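Local atomic coordinates of Cfl (Pectobacterium brasiliense, PDB entry 7A9J), a protein that is a coronafacic acid ligase of the ATP-dependent AMP-binding enzyme family, whose members typically activate a carboxylic acid as its adenylate. Residues His31-Ser36 with Asn52-Ile57; Lys37-Ala40 with His46-Ser49; Arg59-Leu64 with Leu93-Val98. The protein carries 1 engineered substitution. All coordinates share one frame; numbering follows the deposited sequence.

Interaction 1: His31-Ser36 with Asn52-Ile57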
ATOM      1  N   HIS A  31      -0.314 -19.662  17.401  1.00 42.80           N
ATOM      2  CA  HIS A  31      -0.594 -20.384  16.171  1.00 46.57           C
ATOM      3  C   HIS A  31       0.557 -21.288  15.739  1.00 53.74           C
ATOM      4  O   HIS A  31       0.334 -22.434  15.319  1.00 46.17           O
ATOM      5  CB  HIS A  31      -0.941 -19.427  15.056  1.00 40.11           C
ATOM      6  CG  HIS A  31      -1.434 -20.151  13.851  1.00 50.82           C
ATOM      7  ND1 HIS A  31      -2.764 -20.458  13.673  1.00 50.12           N
ATOM      8  CD2 HIS A  31      -0.770 -20.749  12.831  1.00 49.32           C
ATOM      9  CE1 HIS A  31      -2.906 -21.182  12.575  1.00 52.42           C
ATOM     10  NE2 HIS A  31      -1.713 -21.382  12.050  1.00 44.55           N
ATOM     11  N   ALA A  32       1.792 -20.814  15.824  1.00 46.59           N
ATOM     12  CA  ALA A  32       2.883 -21.683  15.435  1.00 43.31           C
ATOM     13  C   ALA A  32       2.904 -22.955  16.285  1.00 55.72           C
ATOM     14  O   ALA A  32       3.236 -24.040  15.791  1.00 48.47           O
ATOM     15  CB  ALA A  32       4.213 -20.934  15.547  1.00 45.67           C
ATOM     16  N   LEU A  33       2.573 -22.853  17.569  1.00 42.60           N
ATOM     17  CA  LEU A  33       2.739 -24.038  18.408  1.00 44.36           C
ATOM     18  C   LEU A  33       1.632 -25.049  18.186  1.00 61.31           C
ATOM     19  O   LEU A  33       1.784 -26.227  18.544  1.00 53.67           O
ATOM     20  CB  LEU A  33       2.829 -23.636  19.872  1.00 41.10           C
ATOM     21  CG  LEU A  33       4.217 -23.066  20.108  1.00 44.21           C
ATOM     22  CD1 LEU A  33       4.234 -22.543  21.499  1.00 42.85           C
ATOM     23  CD2 LEU A  33       5.374 -24.087  19.883  1.00 44.07           C
ATOM     24  N   LEU A  34       0.545 -24.626  17.578  1.00 44.71           N
ATOM     25  CA  LEU A  34      -0.595 -25.484  17.321  1.00 54.30           C
ATOM     26  C   LEU A  34      -0.650 -25.935  15.873  1.00 61.51           C
ATOM     27  O   LEU A  34      -1.460 -26.801  15.545  1.00 58.66           O
ATOM     28  CB  LEU A  34      -1.902 -24.748  17.688  1.00 56.46           C
ATOM     29  CG  LEU A  34      -2.011 -24.305  19.164  1.00 59.93           C
ATOM     30  CD1 LEU A  34      -3.218 -23.383  19.433  1.00 56.32           C
ATOM     31  CD2 LEU A  34      -1.995 -25.523  20.119  1.00 53.08           C
ATOM     32  N   HIS A  35       0.196 -25.379  15.010  1.00 56.24           N
ATOM     33  CA  HIS A  35       0.206 -25.695  13.583  1.00 52.89           C
ATOM     34  C   HIS A  35       1.638 -25.796  13.096  1.00 39.56           C
ATOM     35  O   HIS A  35       1.991 -25.326  12.009  1.00 39.65           O
ATOM     36  CB  HIS A  35      -0.571 -24.645  12.813  1.00 45.88           C
ATOM     37  CG  HIS A  35      -2.026 -24.659  13.139  1.00 57.11           C
ATOM     38  ND1 HIS A  35      -2.543 -24.040  14.261  1.00 65.36           N
ATOM     39  CD2 HIS A  35      -3.072 -25.258  12.522  1.00 68.81           C
ATOM     40  CE1 HIS A  35      -3.849 -24.238  14.305  1.00 64.59           C
ATOM     41  NE2 HIS A  35      -4.195 -24.976  13.263  1.00 75.08           N
ATOM     42  N   SER A  36       2.438 -26.491  13.903  1.00 46.65           N
ATOM     43  CA  SER A  36       3.887 -26.426  13.815  1.00 42.68           C
ATOM     44  C   SER A  36       4.399 -26.777  12.430  1.00 37.73           C
ATOM     45  O   SER A  36       5.364 -26.164  11.961  1.00 36.52           O
ATOM     46  CB  SER A  36       4.499 -27.369  14.856  1.00 43.37           C
ATOM     47  OG  SER A  36       4.210 -26.847  16.131  1.00 55.17           O
ATOM     48  N   ASN A  52       9.581 -23.819  12.759  1.00 31.40           N
ATOM     49  CA  ASN A  52      10.974 -23.365  12.552  1.00 35.40           C
ATOM     50  C   ASN A  52      11.110 -21.846  12.497  1.00 32.05           C
ATOM     51  O   ASN A  52      12.176 -21.307  12.858  1.00 32.78           O
ATOM     52  CB  ASN A  52      11.549 -24.057  11.324  1.00 36.43           C
ATOM     53  CG  ASN A  52      11.925 -25.579  11.647  1.00 35.57           C
ATOM     54  OD1 ASN A  52      12.408 -25.888  12.775  1.00 42.98           O
ATOM     55  ND2 ASN A  52      11.659 -26.521  10.726  1.00 35.41           N
ATOM     56  N   LEU A  53      10.084 -21.133  11.998  1.00 31.02           N
ATOM     57  CA  LEU A  53      10.114 -19.688  12.077  1.00 29.79           C
ATOM     58  C   LEU A  53      10.075 -19.222  13.526  1.00 29.58           C
ATOM     59  O   LEU A  53      10.833 -18.324  13.896  1.00 28.68           O
ATOM     60  CB  LEU A  53       8.958 -19.091  11.248  1.00 29.21           C
ATOM     61  CG  LEU A  53       8.749 -17.599  11.326  1.00 27.40           C
ATOM     62  CD1 LEU A  53      10.027 -16.919  10.894  1.00 30.68           C
ATOM     63  CD2 LEU A  53       7.549 -17.212  10.369  1.00 27.62           C
ATOM     64  N   LEU A  54       9.235 -19.836  14.374  1.00 28.80           N
ATOM     65  CA  LEU A  54       9.284 -19.525  15.803  1.00 31.98           C
ATOM     66  C   LEU A  54      10.671 -19.790  16.396  1.00 34.82           C
ATOM     67  O   LEU A  54      11.176 -18.987  17.190  1.00 32.14           O
ATOM     68  CB  LEU A  54       8.199 -20.299  16.569  1.00 32.11           C
ATOM     69  CG  LEU A  54       8.212 -20.183  18.100  1.00 33.76           C
ATOM     70  CD1 LEU A  54       7.898 -18.709  18.549  1.00 38.12           C
ATOM     71  CD2 LEU A  54       7.232 -21.155  18.710  1.00 38.13           C
ATOM     72  N   LEU A  55      11.308 -20.903  16.038  1.00 31.25           N
ATOM     73  CA  LEU A  55      12.642 -21.167  16.578  1.00 32.56           C
ATOM     74  C   LEU A  55      13.621 -20.082  16.164  1.00 33.68           C
ATOM     75  O   LEU A  55      14.396 -19.617  17.001  1.00 34.80           O
ATOM     76  CB  LEU A  55      13.167 -22.527  16.136  1.00 36.25           C
ATOM     77  CG  LEU A  55      12.374 -23.700  16.708  1.00 44.05           C
ATOM     78  CD1 LEU A  55      13.176 -24.927  16.388  1.00 43.87           C
ATOM     79  CD2 LEU A  55      12.216 -23.579  18.207  1.00 42.04           C
ATOM     80  N   LEU A  56      13.560 -19.640  14.896  1.00 32.16           N
ATOM     81  CA  LEU A  56      14.439 -18.561  14.417  1.00 35.47           C
ATOM     82  C   LEU A  56      14.175 -17.244  15.165  1.00 32.22           C
ATOM     83  O   LEU A  56      15.112 -16.555  15.606  1.00 34.61           O
ATOM     84  CB  LEU A  56      14.225 -18.346  12.909  1.00 30.92           C
ATOM     85  CG  LEU A  56      14.945 -17.172  12.232  1.00 33.30           C
ATOM     86  CD1 LEU A  56      16.457 -17.381  12.468  1.00 36.47           C
ATOM     87  CD2 LEU A  56      14.630 -17.198  10.747  1.00 35.11           C
ATOM     88  N   ILE A  57      12.893 -16.921  15.360  1.00 30.32           N
ATOM     89  CA  ILE A  57      12.511 -15.725  16.110  1.00 34.97           C
ATOM     90  C   ILE A  57      13.096 -15.771  17.505  1.00 30.59           C
ATOM     91  O   ILE A  57      13.622 -14.766  18.022  1.00 32.96           O
ATOM     92  CB  ILE A  57      10.977 -15.617  16.185  1.00 30.04           C
ATOM     93  CG1 ILE A  57      10.455 -15.175  14.840  1.00 28.36           C
ATOM     94  CG2 ILE A  57      10.587 -14.551  17.233  1.00 31.66           C
ATOM     95  CD1 ILE A  57       8.974 -15.552  14.631  1.00 30.65           C
TER

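Interaction 2: Lys37-Ala40 with His46-Ser49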
ATOM      1  N   LYS A  37       3.827 -27.819  11.793  1.00 35.14           N
ATOM      2  CA  LYS A  37       4.444 -28.390  10.604  1.00 37.46           C
ATOM      3  C   LYS A  37       4.089 -27.647   9.344  1.00 37.43           C
ATOM      4  O   LYS A  37       4.697 -27.888   8.290  1.00 37.42           O
ATOM      5  CB  LYS A  37       4.010 -29.870  10.424  1.00 41.02           C
ATOM      6  CG  LYS A  37       4.239 -30.740  11.651  1.00 67.18           C
ATOM      7  CD  LYS A  37       3.808 -32.194  11.383  1.00 73.22           C
ATOM      8  CE  LYS A  37       2.379 -32.263  10.810  1.00 79.13           C
ATOM      9  NZ  LYS A  37       1.874 -33.670  10.584  1.00 80.66           N
ATOM     10  N   GLU A  38       3.114 -26.763   9.422  1.00 35.94           N
ATOM     11  CA  GLU A  38       2.643 -26.119   8.207  1.00 37.94           C
ATOM     12  C   GLU A  38       3.595 -25.010   7.784  1.00 31.04           C
ATOM     13  O   GLU A  38       4.336 -24.464   8.603  1.00 30.30           O
ATOM     14  CB  GLU A  38       1.248 -25.612   8.431  1.00 37.34           C
ATOM     15  CG  GLU A  38       0.203 -26.738   8.220  1.00 43.60           C
ATOM     16  CD  GLU A  38      -1.101 -26.406   8.897  1.00 65.79           C
ATOM     17  OE1 GLU A  38      -1.314 -25.212   9.195  1.00 71.62           O
ATOM     18  OE2 GLU A  38      -1.906 -27.326   9.150  1.00 83.87           O
ATOM     19  N   THR A  39       3.667 -24.801   6.476  1.00 33.93           N
ATOM     20  CA  THR A  39       4.555 -23.779   5.926  1.00 36.82           C
ATOM     21  C   THR A  39       4.069 -22.395   6.344  1.00 33.04           C
ATOM     22  O   THR A  39       2.919 -22.037   6.099  1.00 32.03           O
ATOM     23  CB  THR A  39       4.577 -23.884   4.412  1.00 36.95           C
ATOM     24  OG1 THR A  39       5.096 -25.182   4.089  1.00 36.92           O
ATOM     25  CG2 THR A  39       5.450 -22.827   3.785  1.00 32.90           C
ATOM     26  N   ALA A  40       4.958 -21.614   6.950  1.00 29.72           N
ATOM     27  CA  ALA A  40       4.629 -20.230   7.279  1.00 29.35           C
ATOM     28  C   ALA A  40       5.050 -19.267   6.164  1.00 29.77           C
ATOM     29  O   ALA A  40       4.299 -18.329   5.843  1.00 27.34           O
ATOM     30  CB  ALA A  40       5.291 -19.809   8.586  1.00 25.51           C
ATOM     31  N   HIS A  46      12.890 -21.562  -1.249  1.00 40.79           N
ATOM     32  CA  HIS A  46      13.006 -21.851   0.166  1.00 41.43           C
ATOM     33  C   HIS A  46      11.632 -21.894   0.808  1.00 40.86           C
ATOM     34  O   HIS A  46      10.636 -21.346   0.307  1.00 35.96           O
ATOM     35  CB  HIS A  46      13.866 -20.805   0.888  1.00 37.84           C
ATOM     36  CG  HIS A  46      15.284 -20.775   0.401  1.00 47.27           C
ATOM     37  ND1 HIS A  46      16.215 -21.725   0.775  1.00 53.28           N
ATOM     38  CD2 HIS A  46      15.922 -19.933  -0.454  1.00 47.91           C
ATOM     39  CE1 HIS A  46      17.366 -21.467   0.176  1.00 52.67           C
ATOM     40  NE2 HIS A  46      17.219 -20.377  -0.559  1.00 58.76           N
ATOM     41  N   ASN A  47      11.601 -22.517   1.971  1.00 31.74           N
ATOM     42  CA  ASN A  47      10.413 -22.435   2.785  1.00 34.25           C
ATOM     43  C   ASN A  47      10.796 -22.636   4.241  1.00 35.65           C
ATOM     44  O   ASN A  47      11.856 -23.204   4.576  1.00 35.80           O
ATOM     45  CB  ASN A  47       9.383 -23.465   2.357  1.00 35.96           C
ATOM     46  CG  ASN A  47       9.852 -24.889   2.675  1.00 51.44           C
ATOM     47  OD1 ASN A  47       9.546 -25.416   3.741  1.00 46.53           O
ATOM     48  ND2 ASN A  47      10.661 -25.466   1.795  1.00 50.51           N
ATOM     49  N   ILE A  48       9.894 -22.218   5.100  1.00 30.84           N
ATOM     50  CA  ILE A  48      10.104 -22.392   6.528  1.00 34.72           C
ATOM     51  C   ILE A  48       8.755 -22.679   7.167  1.00 30.67           C
ATOM     52  O   ILE A  48       7.755 -22.019   6.855  1.00 33.73           O
ATOM     53  CB  ILE A  48      10.819 -21.164   7.136  1.00 26.15           C
ATOM     54  CG1 ILE A  48      11.239 -21.431   8.604  1.00 30.17           C
ATOM     55  CG2 ILE A  48       9.960 -19.845   7.010  1.00 25.69           C
ATOM     56  CD1 ILE A  48      12.160 -20.397   9.138  1.00 32.67           C
ATOM     57  N   SER A  49       8.714 -23.690   8.045  1.00 29.76           N
ATOM     58  CA  SER A  49       7.477 -23.985   8.749  1.00 32.79           C
ATOM     59  C   SER A  49       7.196 -22.957   9.833  1.00 31.18           C
ATOM     60  O   SER A  49       8.089 -22.250  10.308  1.00 29.67           O
ATOM     61  CB  SER A  49       7.552 -25.396   9.397  1.00 36.01           C
ATOM     62  OG  SER A  49       8.574 -25.401  10.407  1.00 31.85           O
TER
HETATM   63  O   HOH W   1       7.395 -25.545   5.508  1.00 38.40           O

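Interaction 3: Arg59-Leu64 with Leu93-Val98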
ATOM      1  N   ARG A  59      15.789 -17.464  18.540  1.00 34.12           N
ATOM      2  CA  ARG A  59      17.243 -17.282  18.501  1.00 41.62           C
ATOM      3  C   ARG A  59      17.609 -15.798  18.302  1.00 35.68           C
ATOM      4  O   ARG A  59      18.543 -15.289  18.972  1.00 35.38           O
ATOM      5  CB  ARG A  59      17.874 -18.142  17.405  1.00 33.47           C
ATOM      6  CG  ARG A  59      17.954 -19.635  17.746  1.00 44.61           C
ATOM      7  CD  ARG A  59      18.907 -20.361  16.799  1.00 43.30           C
ATOM      8  NE  ARG A  59      19.197 -21.683  17.367  1.00 55.00           N
ATOM      9  CZ  ARG A  59      20.395 -22.175  17.631  1.00 63.14           C
ATOM     10  NH1 ARG A  59      20.478 -23.396  18.141  1.00 52.94           N
ATOM     11  NH2 ARG A  59      21.503 -21.486  17.371  1.00 53.63           N
ATOM     12  N   ILE A  60      16.866 -15.102  17.435  1.00 34.35           N
ATOM     13  CA  ILE A  60      17.157 -13.686  17.203  1.00 32.90           C
ATOM     14  C   ILE A  60      16.919 -12.903  18.487  1.00 33.67           C
ATOM     15  O   ILE A  60      17.776 -12.122  18.925  1.00 33.35           O
ATOM     16  CB  ILE A  60      16.336 -13.104  16.035  1.00 33.28           C
ATOM     17  CG1 ILE A  60      16.668 -13.779  14.690  1.00 30.90           C
ATOM     18  CG2 ILE A  60      16.640 -11.578  15.927  1.00 29.76           C
ATOM     19  CD1 ILE A  60      15.488 -13.619  13.632  1.00 28.97           C
ATOM     20  N   ALA A  61      15.792 -13.164  19.154  1.00 32.64           N
ATOM     21  CA  ALA A  61      15.526 -12.529  20.445  1.00 37.81           C
ATOM     22  C   ALA A  61      16.655 -12.756  21.438  1.00 42.31           C
ATOM     23  O   ALA A  61      17.063 -11.823  22.150  1.00 39.25           O
ATOM     24  CB  ALA A  61      14.210 -13.027  21.034  1.00 38.86           C
ATOM     25  N   THR A  62      17.186 -13.988  21.513  1.00 38.35           N
ATOM     26  CA  THR A  62      18.272 -14.214  22.446  1.00 41.77           C
ATOM     27  C   THR A  62      19.523 -13.451  22.031  1.00 41.56           C
ATOM     28  O   THR A  62      20.221 -12.897  22.890  1.00 38.34           O
ATOM     29  CB  THR A  62      18.539 -15.718  22.567  1.00 39.24           C
ATOM     30  OG1 THR A  62      17.384 -16.328  23.174  1.00 45.19           O
ATOM     31  CG2 THR A  62      19.761 -15.992  23.448  1.00 47.31           C
ATOM     32  N   GLY A  63      19.815 -13.405  20.726  1.00 37.30           N
ATOM     33  CA  GLY A  63      20.988 -12.677  20.266  1.00 45.80           C
ATOM     34  C   GLY A  63      20.904 -11.185  20.557  1.00 37.85           C
ATOM     35  O   GLY A  63      21.887 -10.575  21.027  1.00 42.49           O
ATOM     36  N   LEU A  64      19.728 -10.602  20.338  1.00 38.49           N
ATOM     37  CA  LEU A  64      19.491  -9.194  20.650  1.00 37.62           C
ATOM     38  C   LEU A  64      19.726  -8.942  22.126  1.00 40.38           C
ATOM     39  O   LEU A  64      20.468  -8.033  22.511  1.00 39.85           O
ATOM     40  CB  LEU A  64      18.055  -8.800  20.279  1.00 36.20           C
ATOM     41  CG  LEU A  64      17.714  -8.749  18.803  1.00 36.83           C
ATOM     42  CD1 LEU A  64      16.199  -8.552  18.650  1.00 34.84           C
ATOM     43  CD2 LEU A  64      18.491  -7.536  18.262  1.00 36.81           C
ATOM     44  N   LEU A  93       9.255  -7.564  18.498  1.00 27.64           N
ATOM     45  CA  LEU A  93       7.989  -7.592  19.231  1.00 34.65           C
ATOM     46  C   LEU A  93       8.082  -8.439  20.490  1.00 34.95           C
ATOM     47  O   LEU A  93       7.548  -8.058  21.543  1.00 30.80           O
ATOM     48  CB  LEU A  93       6.888  -8.147  18.317  1.00 26.53           C
ATOM     49  CG  LEU A  93       6.435  -7.113  17.243  1.00 26.78           C
ATOM     50  CD1 LEU A  93       5.591  -7.828  16.174  1.00 30.41           C
ATOM     51  CD2 LEU A  93       5.670  -5.955  17.827  1.00 31.84           C
ATOM     52  N   LYS A  94       8.715  -9.620  20.383  1.00 30.87           N
ATOM     53  CA  LYS A  94       8.836 -10.520  21.510  1.00 31.85           C
ATOM     54  C   LYS A  94       9.520  -9.839  22.689  1.00 34.65           C
ATOM     55  O   LYS A  94       9.109 -10.012  23.841  1.00 33.31           O
ATOM     56  CB  LYS A  94       9.644 -11.762  21.073  1.00 28.47           C
ATOM     57  CG  LYS A  94       9.916 -12.774  22.171  1.00 35.44           C
ATOM     58  CD  LYS A  94      10.598 -14.044  21.576  1.00 33.06           C
ATOM     59  CE  LYS A  94      11.288 -14.929  22.675  1.00 34.69           C
ATOM     60  NZ  LYS A  94      10.348 -15.378  23.748  1.00 42.56           N
ATOM     61  N   ILE A  95      10.582  -9.069  22.423  1.00 33.72           N
ATOM     62  CA  ILE A  95      11.339  -8.491  23.503  1.00 34.20           C
ATOM     63  C   ILE A  95      10.989  -7.054  23.763  1.00 37.74           C
ATOM     64  O   ILE A  95      11.527  -6.478  24.745  1.00 35.65           O
ATOM     65  CB  ILE A  95      12.860  -8.626  23.285  1.00 34.33           C
ATOM     66  CG1 ILE A  95      13.355  -7.745  22.128  1.00 32.17           C
ATOM     67  CG2 ILE A  95      13.203 -10.092  23.136  1.00 34.41           C
ATOM     68  CD1 ILE A  95      14.893  -7.744  22.114  1.00 35.85           C
ATOM     69  N   GLY A  96      10.074  -6.465  22.964  1.00 36.08           N
ATOM     70  CA  GLY A  96       9.705  -5.080  23.151  1.00 39.30           C
ATOM     71  C   GLY A  96      10.699  -4.107  22.582  1.00 38.01           C
ATOM     72  O   GLY A  96      10.728  -2.950  23.013  1.00 35.49           O
ATOM     73  N   ALA A  97      11.564  -4.553  21.682  1.00 33.84           N
ATOM     74  CA  ALA A  97      12.388  -3.608  20.952  1.00 33.64           C
ATOM     75  C   ALA A  97      11.552  -2.959  19.860  1.00 35.63           C
ATOM     76  O   ALA A  97      10.740  -3.611  19.195  1.00 33.58           O
ATOM     77  CB  ALA A  97      13.630  -4.287  20.351  1.00 33.24           C
ATOM     78  N   VAL A  98      11.737  -1.655  19.723  1.00 32.43           N
ATOM     79  CA  VAL A  98      10.965  -0.844  18.782  1.00 32.92           C
ATOM     80  C   VAL A  98      11.595  -0.971  17.401  1.00 32.71           C
ATOM     81  O   VAL A  98      12.765  -0.624  17.207  1.00 36.46           O
ATOM     82  CB  VAL A  98      10.962   0.607  19.271  1.00 33.76           C
ATOM     83  CG1 VAL A  98      10.236   1.550  18.277  1.00 32.85           C
ATOM     84  CG2 VAL A  98      10.363   0.667  20.659  1.00 33.42           C
TER

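Interaction 1: His31-Ser36 with Asn52-Ile57
Leu54 is the side chain that Ala32 and Leu33 both meet across this helix–helix contact. The tight part lies on the buried side. There the CB of Ala32 faces the CB of Leu54 at 4.2 Å, and the small methyl lets the backbones approach to 6.8 Å between the CA atoms of Ala32 and Leu54. A few atoms away, CD2 of Leu54 reaches CD2 of Leu33 at 3.7 Å and its CG at nearly the same distance. The two leucine side chains cross at about a right angle, and CD2 of Leu54 lies against both of those Leu33 atoms. Leu54 carries its CG anti to the backbone N (chi1 174°), and this together with chi2 of 65° brings CD2 across to Leu33; leucine suits the place because its branched, apolar end can reach over to the neighbouring helix.

The packing thins toward the end of helix 24-34. Leu33 is only partly buried, and Leu34 and Asn52 lie on the solvent side. Here polar groups close the helix end: Ser36 OG gives a 3.0 Å hydrogen bond to Ala32 O, in the carbonyl plane, and a short serine can fold back on a helix in this way. His35, the first residue to leave helical geometry, places ND1 over one face of the His31 ring, near its rim, and makes a weak 3.5 Å bond from ND1 to His31 O. Phe25 of the first helix also touches Leu54, extending the apolar seam. The contact closes a helix–hairpin–helix unit of the AMP-binding region, in which helices 24-34 and 50-66, joined through the hairpin 39-42/47-49, pack by apolar side chains.

Interaction 2: Lys37-Ala40 with His46-Ser49
The flat peptide group of Ile48 presents its O to Ala40 N, which lies in the carbonyl plane and donates to it at 2.8 Å with an N-H...O angle of 149°. The CB of Ala40 rests 3.7 Å from the same Ile48 O, and so small a residue suits a buried place where Phe50 and Leu53 also touch it. OD1 of the Asn47 carboxamide accepts a hydrogen bond from a water, which also lies 2.7 Å from Thr39 OG1 and so bridges the strands on their exposed side. With CG2 of Thr39 anti to the backbone N, OG1 meets the water and the methyl lies near Ile48 O and Asn47 CB. This is the antiparallel beta hairpin of strands 39-42 and 47-49, in which Thr39 and Ser49 form a non-hydrogen-bonded pair with diverging side chains, 4.1 Å between their CA atoms. Ser49 CA also makes a C-H...O contact of 3.2 Å with Glu38 O. Ser49 is the N-cap of helix 50-66 as well: chi1 of 65° sets OG where it accepts from Asn52 N, a task suited to its short hydroxyl. On the far edge, Ala40 pairs with Val256 through the backbone.

Interaction 3: Arg59-Leu64 with Leu93-Val98
Apolar contacts carry most of this junction, and Ala61 rests against both Ile95 and Lys94. Its CB lies 3.7 Å from CG2 of Ile95 and 3.8 Å from CD of Lys94; a single methyl is what allows the helices to come within 6.6 Å, measured between the CA atoms of Ala61 and Ile95. One turn on, Leu64 meets the other end of the isoleucine: CD1 of Ile95 is 3.8 Å from CD1 of Leu64 and equally far from its CB. Ile95 holds CG1 between its backbone N and carbonyl carbon (chi1 69°), which sends CD1 to Leu64 while CG2 remains beside Ala61. A beta-branched side chain thus serves two partners at once.

Helix 83-95, the second helix here, links the neighbouring parallel strands 74-78 and 98-101, a beta-alpha-beta crossover of the five-stranded sheet. At its end Gly96 takes a positive phi of 79°, a backbone shape easily reached by a residue without CB, and the chain then turns into strand 98-101.

Polar interactions concern Lys94 alone among the touching residues. Its chain runs extended out to CE, laying CD and CE against Ala61 CB, and bends at chi4 so that NZ reaches the Tyr171 hydroxyl by a hydrogen bond, with Asp176 as a long, weak ionic partner. Lysine is well suited to such a buried place because its methylenes pack as an apolar rod and only the ammonium needs polar company. On helix 50-66, Thr62 points away from the contact and its OG1 accepts a hydrogen bond from the backbone N of Asp172.

In the fold
Starting from the N terminus, helix 24-34 leads through Ser36 into strand 39-42, and the chain turns back along strand 47-49 before entering helix 50-66. Interaction 2 closes this short hairpin and nests inside the larger loop closed by interaction 1, whose two helices precede and follow it in the chain. The two contacts touch directly, Leu53 packing on Ala40 and Ile48. Interaction 3 begins further along helix 50-66, about 15 Å from interaction 1 between centres, and is in series with it: its loop runs through strand 74-78 and most of helix 83-95. Interactions 1 and 3 thus join the shared helix to helix 24-34 and to the parallel-sheet crossover, while interaction 2 holds the hairpin together.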